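Local coordinates for protein putative RnfG subunit of electron transport complex (Thermotoga maritima, PDB 3DCZ) that is a putative FMN-binding subunit of a membrane-bound Rnf complex that probably couples electron transfer to the movement of ions across the membrane, at residues 151-156 with 193-198; 100-105 with 111-116. All coordinates share one frame; numbering follows the deposited sequence. Where two conformers were deposited one is given.

Interaction 1: 151-156 with 193-198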
ATOM      1  N   ASN A 151     -13.712  -6.088  -2.168  1.00 15.66           N
ATOM      2  CA  ASN A 151     -14.831  -5.118  -2.352  0.50 16.42           C
ATOM      3  C   ASN A 151     -14.375  -3.968  -3.278  1.00 18.49           C
ATOM      4  O   ASN A 151     -15.190  -3.328  -3.964  1.00 16.89           O
ATOM      5  CB  ASN A 151     -15.240  -4.471  -0.999  0.50 14.93           C
ATOM      6  CG  ASN A 151     -16.117  -5.378  -0.063  0.50 15.49           C
ATOM      7  OD1 ASN A 151     -16.315  -5.053   1.121  0.50 20.66           O
ATOM      8  ND2 ASN A 151     -16.655  -6.468  -0.586  0.50 11.95           N
ATOM      9  N   GLY A 152     -13.083  -3.660  -3.194  1.00 17.40           N
ATOM     10  CA  GLY A 152     -12.492  -2.488  -3.858  1.00 16.55           C
ATOM     11  C   GLY A 152     -12.420  -1.353  -2.851  1.00 16.07           C
ATOM     12  O   GLY A 152     -13.400  -1.059  -2.188  1.00 17.06           O
ATOM     13  N   LEU A 153     -11.271  -0.693  -2.746  1.00 16.10           N
ATOM     14  CA  LEU A 153     -11.161   0.463  -1.849  1.00 12.61           C
ATOM     15  C   LEU A 153     -11.869   1.682  -2.419  1.00 13.97           C
ATOM     16  O   LEU A 153     -11.845   1.913  -3.629  1.00 14.90           O
ATOM     17  CB  LEU A 153      -9.692   0.797  -1.623  1.00 13.53           C
ATOM     18  CG  LEU A 153      -8.811  -0.285  -1.033  1.00 18.65           C
ATOM     19  CD1 LEU A 153      -7.371   0.231  -1.098  1.00 21.06           C
ATOM     20  CD2 LEU A 153      -9.258  -0.509   0.408  1.00 19.50           C
ATOM     21  N   ARG A 154     -12.458   2.494  -1.547  1.00 15.11           N
ATOM     22  CA  ARG A 154     -13.095   3.729  -1.968  1.00 15.04           C
ATOM     23  C   ARG A 154     -13.105   4.677  -0.792  1.00 13.69           C
ATOM     24  O   ARG A 154     -13.118   4.235   0.369  1.00 14.19           O
ATOM     25  CB  ARG A 154     -14.479   3.440  -2.492  1.00 17.90           C
ATOM     26  CG  ARG A 154     -15.326   2.745  -1.560  1.00 20.41           C
ATOM     27  CD  ARG A 154     -16.654   2.393  -2.251  1.00 20.58           C
ATOM     28  NE  ARG A 154     -17.400   1.553  -1.349  1.00 24.37           N
ATOM     29  CZ  ARG A 154     -18.716   1.456  -1.331  1.00 20.64           C
ATOM     30  NH1 ARG A 154     -19.452   2.126  -2.196  1.00 17.41           N
ATOM     31  NH2 ARG A 154     -19.260   0.666  -0.445  1.00 21.58           N
ATOM     32  N   VAL A 155     -13.041   5.966  -1.094  1.00 15.21           N
ATOM     33  CA  VAL A 155     -13.183   6.966  -0.039  1.00 15.49           C
ATOM     34  C   VAL A 155     -14.635   6.997   0.468  1.00 15.71           C
ATOM     35  O   VAL A 155     -15.567   6.626  -0.264  1.00 14.58           O
ATOM     36  CB  VAL A 155     -12.704   8.354  -0.538  1.00 16.65           C
ATOM     37  CG1 VAL A 155     -11.237   8.295  -0.956  1.00 16.91           C
ATOM     38  CG2 VAL A 155     -13.613   8.908  -1.673  1.00 15.07           C
ATOM     39  N   ASP A 156     -14.849   7.448   1.710  1.00 15.84           N
ATOM     40  CA  ASP A 156     -16.196   7.366   2.314  1.00 14.81           C
ATOM     41  C   ASP A 156     -17.261   8.172   1.563  1.00 15.24           C
ATOM     42  O   ASP A 156     -18.427   7.760   1.545  1.00 16.47           O
ATOM     43  CB  ASP A 156     -16.200   7.635   3.837  1.00 15.89           C
ATOM     44  CG  ASP A 156     -15.822   9.050   4.216  1.00 25.70           C
ATOM     45  OD1 ASP A 156     -14.777   9.568   3.765  1.00 21.02           O
ATOM     46  OD2 ASP A 156     -16.577   9.621   5.045  1.00 27.04           O
ATOM     47  N   THR A 193      -6.982   4.881  -5.786  1.00 14.20           N
ATOM     48  CA  THR A 193      -6.873   4.319  -7.135  1.00 13.73           C
ATOM     49  C   THR A 193      -5.564   3.562  -7.298  1.00 13.24           C
ATOM     50  O   THR A 193      -5.545   2.416  -7.781  1.00 15.09           O
ATOM     51  CB  THR A 193      -7.007   5.424  -8.189  1.00 15.16           C
ATOM     52  OG1 THR A 193      -8.349   5.955  -8.136  1.00 15.83           O
ATOM     53  CG2 THR A 193      -6.762   4.888  -9.600  1.00 15.97           C
ATOM     54  N   ALA A 194      -4.464   4.205  -6.911  1.00 14.32           N
ATOM     55  CA  ALA A 194      -3.141   3.568  -6.932  1.00 14.52           C
ATOM     56  C   ALA A 194      -3.130   2.225  -6.163  1.00 13.29           C
ATOM     57  O   ALA A 194      -2.653   1.189  -6.657  1.00 14.75           O
ATOM     58  CB  ALA A 194      -2.083   4.533  -6.377  1.00 13.42           C
ATOM     59  N   LEU A 195      -3.691   2.243  -4.965  1.00 14.05           N
ATOM     60  CA  LEU A 195      -3.775   1.041  -4.117  1.00 14.15           C
ATOM     61  C   LEU A 195      -4.578  -0.068  -4.817  1.00 14.25           C
ATOM     62  O   LEU A 195      -4.171  -1.235  -4.846  1.00 14.31           O
ATOM     63  CB  LEU A 195      -4.400   1.404  -2.760  1.00 15.40           C
ATOM     64  CG  LEU A 195      -3.463   2.216  -1.869  1.00 13.85           C
ATOM     65  CD1 LEU A 195      -4.237   2.699  -0.628  1.00 13.93           C
ATOM     66  CD2 LEU A 195      -2.187   1.404  -1.468  1.00 16.03           C
ATOM     67  N   ASN A 196      -5.713   0.308  -5.401  1.00 14.18           N
ATOM     68  CA  ASN A 196      -6.522  -0.642  -6.111  1.00 12.12           C
ATOM     69  C   ASN A 196      -5.780  -1.258  -7.308  1.00 12.28           C
ATOM     70  O   ASN A 196      -5.918  -2.436  -7.611  1.00 14.29           O
ATOM     71  CB  ASN A 196      -7.811   0.015  -6.581  1.00 12.58           C
ATOM     72  CG  ASN A 196      -8.850   0.149  -5.491  1.00 13.39           C
ATOM     73  OD1 ASN A 196      -8.905  -0.676  -4.559  1.00 17.39           O
ATOM     74  ND2 ASN A 196      -9.716   1.145  -5.631  1.00 15.71           N
ATOM     75  N   LEU A 197      -5.001  -0.448  -8.018  1.00 13.91           N
ATOM     76  CA  LEU A 197      -4.212  -0.972  -9.120  1.00 14.09           C
ATOM     77  C   LEU A 197      -3.123  -1.928  -8.681  1.00 13.27           C
ATOM     78  O   LEU A 197      -2.854  -2.939  -9.352  1.00 14.61           O
ATOM     79  CB  LEU A 197      -3.625   0.177  -9.954  1.00 15.44           C
ATOM     80  CG  LEU A 197      -4.640   1.010 -10.738  1.00 14.93           C
ATOM     81  CD1 LEU A 197      -3.908   2.168 -11.411  1.00 19.62           C
ATOM     82  CD2 LEU A 197      -5.352   0.104 -11.719  1.00 16.88           C
HETATM   83  N   MSE A 198      -2.442  -1.597  -7.585  1.00 14.63           N
HETATM   84  CA  MSE A 198      -1.405  -2.469  -7.065  1.00 12.94           C
HETATM   85  C   MSE A 198      -1.990  -3.831  -6.682  1.00 13.84           C
HETATM   86  O   MSE A 198      -1.404  -4.870  -6.949  1.00 15.24           O
HETATM   87  CB  MSE A 198      -0.720  -1.792  -5.865  1.00 13.60           C
HETATM   88  CG  MSE A 198       0.319  -0.788  -6.276  1.00 15.73           C
HETATM   89 SE   MSE A 198       1.131  -0.003  -4.634  0.75 16.85          SE
HETATM   90  CE  MSE A 198       0.054   1.262  -4.945  1.00 11.54           C
TER
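Asn196, on helix 188-206, meets the backbone of Leu153 with its side-chain amide. Its CB starts off to one side of the facing segment, and with CG anti to the carbonyl carbon (chi1 -79°) the group swings in toward Leu153. CG itself lies 3.8 Å from Leu153 N. OD1 receives the N-H of Leu153 at 3.0 Å on a lone pair, in the carbonyl plane, with 154° at the hydrogen; the CB of Leu153 also sits close, 3.4 Å from OD1. ND2 gives a straighter bond (168°) to Leu153 O, again 3.0 Å, which lies almost in the amide plane. Two bonds to one residue fix the amide's rotation and satisfy both backbone polar groups of a buried leucine. Beside the amide, Leu153 CD1 reaches the helix at Leu195 CB, 3.6 Å away, while Val144 and Val192 also touch the leucine side chain. Just before it, Gly152 leaves helix 146-151 with a positive phi, a turn that suits glycine. The Asn196 amide thus pairs with the N-H and C=O of one residue, as a neighbouring strand's backbone would, and docks the segment leading into strand 154-155 on the long C-terminal helix.

Interaction 2: 100-105 with 111-116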
ATOM      1  N   VAL A 100       2.979   6.310  -4.371  1.00 14.92           N
ATOM      2  CA  VAL A 100       2.384   5.639  -3.217  1.00 13.90           C
ATOM      3  C   VAL A 100       3.087   4.262  -3.048  1.00 15.14           C
ATOM      4  O   VAL A 100       3.089   3.468  -4.004  1.00 16.60           O
ATOM      5  CB  VAL A 100       0.874   5.341  -3.425  1.00 17.47           C
ATOM      6  CG1 VAL A 100       0.295   4.689  -2.149  1.00 18.90           C
ATOM      7  CG2 VAL A 100       0.102   6.612  -3.783  1.00 23.35           C
ATOM      8  N   VAL A 101       3.651   3.995  -1.863  1.00 13.89           N
ATOM      9  CA  VAL A 101       4.322   2.714  -1.548  1.00 13.28           C
ATOM     10  C   VAL A 101       3.345   1.954  -0.655  1.00 13.32           C
ATOM     11  O   VAL A 101       2.694   2.550   0.211  1.00 13.10           O
ATOM     12  CB  VAL A 101       5.680   2.948  -0.794  1.00 12.43           C
ATOM     13  CG1 VAL A 101       6.317   1.615  -0.431  1.00 15.25           C
ATOM     14  CG2 VAL A 101       6.609   3.835  -1.694  1.00 14.58           C
ATOM     15  N   ALA A 102       3.193   0.670  -0.876  1.00 14.17           N
ATOM     16  CA  ALA A 102       2.261  -0.130  -0.091  1.00 12.88           C
ATOM     17  C   ALA A 102       2.772  -1.537   0.091  1.00 15.03           C
ATOM     18  O   ALA A 102       3.487  -2.044  -0.757  1.00 13.73           O
ATOM     19  CB  ALA A 102       0.870  -0.139  -0.716  1.00 14.44           C
ATOM     20  N   CYS A 103       2.375  -2.145   1.199  1.00 13.28           N
ATOM     21  CA  CYS A 103       2.724  -3.512   1.541  1.00 13.69           C
ATOM     22  C   CYS A 103       1.424  -4.317   1.651  1.00 14.28           C
ATOM     23  O   CYS A 103       0.491  -3.953   2.371  1.00 13.45           O
ATOM     24  CB  CYS A 103       3.458  -3.589   2.902  1.00 15.10           C
ATOM     25  SG  CYS A 103       3.687  -5.304   3.453  1.00 15.49           S
ATOM     26  N   PHE A 104       1.380  -5.419   0.901  1.00 12.98           N
ATOM     27  CA  PHE A 104       0.285  -6.365   0.917  1.00 15.01           C
ATOM     28  C   PHE A 104       0.834  -7.676   1.458  1.00 15.57           C
ATOM     29  O   PHE A 104       1.933  -8.087   1.125  1.00 15.73           O
ATOM     30  CB  PHE A 104      -0.264  -6.615  -0.493  1.00 15.57           C
ATOM     31  CG  PHE A 104      -0.907  -5.411  -1.104  1.00 14.04           C
ATOM     32  CD1 PHE A 104      -0.156  -4.432  -1.765  1.00 15.12           C
ATOM     33  CD2 PHE A 104      -2.282  -5.257  -1.051  1.00 14.32           C
ATOM     34  CE1 PHE A 104      -0.764  -3.285  -2.292  1.00 17.35           C
ATOM     35  CE2 PHE A 104      -2.898  -4.121  -1.645  1.00 14.67           C
ATOM     36  CZ  PHE A 104      -2.117  -3.134  -2.258  1.00 13.96           C
ATOM     37  N   ILE A 105       0.040  -8.344   2.257  1.00 13.19           N
ATOM     38  CA  ILE A 105       0.422  -9.628   2.821  1.00 13.31           C
ATOM     39  C   ILE A 105      -0.539 -10.694   2.334  1.00 17.55           C
ATOM     40  O   ILE A 105      -1.758 -10.561   2.423  1.00 16.05           O
ATOM     41  CB  ILE A 105       0.480  -9.570   4.350  1.00 14.54           C
ATOM     42  CG1 ILE A 105       1.579  -8.568   4.751  1.00 18.03           C
ATOM     43  CG2 ILE A 105       0.731 -10.969   4.959  1.00 16.40           C
ATOM     44  CD1 ILE A 105       1.571  -8.157   6.203  1.00 26.06           C
ATOM     45  N   PHE A 111      -5.242 -11.161  -0.411  1.00 22.42           N
ATOM     46  CA  PHE A 111      -4.208 -10.381   0.185  1.00 16.85           C
ATOM     47  C   PHE A 111      -4.880  -9.467   1.169  1.00 15.50           C
ATOM     48  O   PHE A 111      -6.057  -9.141   1.023  1.00 16.66           O
ATOM     49  CB  PHE A 111      -3.506  -9.496  -0.863  1.00 16.10           C
ATOM     50  CG  PHE A 111      -2.636 -10.237  -1.833  1.00 17.65           C
ATOM     51  CD1 PHE A 111      -1.313 -10.448  -1.538  1.00 22.12           C
ATOM     52  CD2 PHE A 111      -3.143 -10.717  -3.054  1.00 19.49           C
ATOM     53  CE1 PHE A 111      -0.505 -11.135  -2.404  1.00 27.12           C
ATOM     54  CE2 PHE A 111      -2.335 -11.381  -3.916  1.00 22.60           C
ATOM     55  CZ  PHE A 111      -1.020 -11.592  -3.599  1.00 22.05           C
HETATM   56  N   MSE A 112      -4.107  -9.043   2.160  1.00 15.50           N
HETATM   57  CA  MSE A 112      -4.519  -7.937   3.006  0.50 15.64           C
HETATM   58  C   MSE A 112      -3.569  -6.770   2.762  1.00 16.48           C
HETATM   59  O   MSE A 112      -2.423  -6.956   2.377  1.00 17.00           O
HETATM   60  CB  MSE A 112      -4.570  -8.329   4.487  0.50 15.20           C
HETATM   61  CG  MSE A 112      -3.241  -8.434   5.134  0.50 12.63           C
HETATM   62 SE   MSE A 112      -3.375  -8.925   6.963  0.38 21.87          SE
HETATM   63  CE  MSE A 112      -4.089 -10.663   6.774  0.50 27.58           C
ATOM     64  N   LEU A 113      -4.099  -5.560   2.884  1.00 13.41           N
ATOM     65  CA  LEU A 113      -3.306  -4.336   2.808  1.00 12.81           C
ATOM     66  C   LEU A 113      -2.749  -4.019   4.197  1.00 13.89           C
ATOM     67  O   LEU A 113      -3.516  -3.727   5.133  1.00 14.26           O
ATOM     68  CB  LEU A 113      -4.136  -3.143   2.312  1.00 13.07           C
ATOM     69  CG  LEU A 113      -3.426  -1.806   2.301  1.00 12.33           C
ATOM     70  CD1 LEU A 113      -2.127  -1.838   1.436  1.00 14.50           C
ATOM     71  CD2 LEU A 113      -4.345  -0.686   1.778  1.00 13.15           C
ATOM     72  N   ASN A 114      -1.427  -4.143   4.359  1.00 14.25           N
ATOM     73  CA  ASN A 114      -0.807  -3.912   5.667  1.00 13.78           C
ATOM     74  C   ASN A 114      -0.597  -2.453   5.963  1.00 13.74           C
ATOM     75  O   ASN A 114      -0.858  -2.015   7.069  1.00 14.46           O
ATOM     76  CB  ASN A 114       0.536  -4.636   5.736  1.00 13.85           C
ATOM     77  CG  ASN A 114       1.208  -4.547   7.108  1.00 14.98           C
ATOM     78  OD1 ASN A 114       0.730  -5.181   8.063  1.00 17.22           O
ATOM     79  ND2 ASN A 114       2.343  -3.794   7.215  1.00 14.88           N
ATOM     80  N   SER A 115      -0.025  -1.720   5.004  1.00 13.54           N
ATOM     81  CA  SER A 115       0.402  -0.352   5.249  1.00 11.60           C
ATOM     82  C   SER A 115       0.685   0.382   3.981  1.00 13.45           C
ATOM     83  O   SER A 115       0.858  -0.211   2.935  1.00 15.95           O
ATOM     84  CB  SER A 115       1.617  -0.326   6.177  1.00 12.78           C
ATOM     85  OG  SER A 115       2.064   0.961   6.523  1.00 13.19           O
ATOM     86  N   VAL A 116       0.692   1.688   4.085  1.00 12.81           N
ATOM     87  CA  VAL A 116       0.822   2.587   2.949  1.00 14.07           C
ATOM     88  C   VAL A 116       1.663   3.774   3.367  1.00 13.53           C
ATOM     89  O   VAL A 116       1.535   4.249   4.510  1.00 16.28           O
ATOM     90  CB  VAL A 116      -0.586   3.155   2.544  1.00 15.39           C
ATOM     91  CG1 VAL A 116      -0.475   4.101   1.378  1.00 15.87           C
ATOM     92  CG2 VAL A 116      -1.565   2.033   2.284  1.00 16.09           C
TER
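Phe104 and Leu113 form the apolar centre of an antiparallel beta hairpin, strands 98-107 and 110-120, interrupted by a classic beta bulge. Leu113 CD1 lies over one face of the Phe104 ring, 4.0 Å from its centroid and displaced toward the rim, a CH-pi contact; the leucine's CG, anti to its own N (chi1 176°), and the turn at chi2 bring this methyl inward. Ala102 CB flanks the same methyl at 4.1 Å. At one end of this face Val100 CG1 meets Val116 CG1, and at the other Phe104 CB rests against Phe111 CD1. Leu195 and Leu202 of helix 188-206 pack on Ala102 and Phe104, so this helix covers that face of the sheet. An alanine in place of Phe104 removes the ring under Leu113 CD1 and would probably open a gap between Leu113 and Leu202. The other face carries Cys103, Ile105, Met112 and Ser115, and helix 22-31 packs on it through Val31, which touches Cys103 and Ser115. Here Ile105 CB approaches Met112 CG, a selenomethionine. Ile105 CD1 lies 3.6 Å from Asn114 OD1 and also near its CB, while ND2 of the same amide bonds to the carbonyls of Val31 and Lys33. Between the faces runs the backbone ladder. Ile105 and Met112 are a hydrogen-bonded pair, Ile105 N to Met112 O and Met112 N to Ile105 O, both 2.8 Å, whereas Cys103 faces two residues at once, Asn114 and Ser115. Cys103 N donates to Ser115 O at 3.0 Å. Its own carbonyl is gripped twice: Asn114 N binds Cys103 O at 2.8 Å with 149° at the hydrogen, and Ser115 N reaches the same oxygen in a weak bond of 3.5 Å.

How the interactions relate
From the N terminus, after helices 22-31 and 44-54, the chain builds the antiparallel sheet, and interaction 2 closes a short hairpin loop between its last two strands, 98-107 and 110-120. Only afterwards does interaction 1 open, at the end of helix 146-151; it closes a longer loop, 36 residues between its segments, when helix 188-206 arrives. The two are in series, neither enclosing nor crossing the other. They still meet in space: Leu195 of the helix sends CD2 to within 3.5 Å of Ala102 CB and also touches Val116. One helix thus lies on the hairpin while holding the segment before strand 154-155, joining sheet and strand region within the FMN-binding domain.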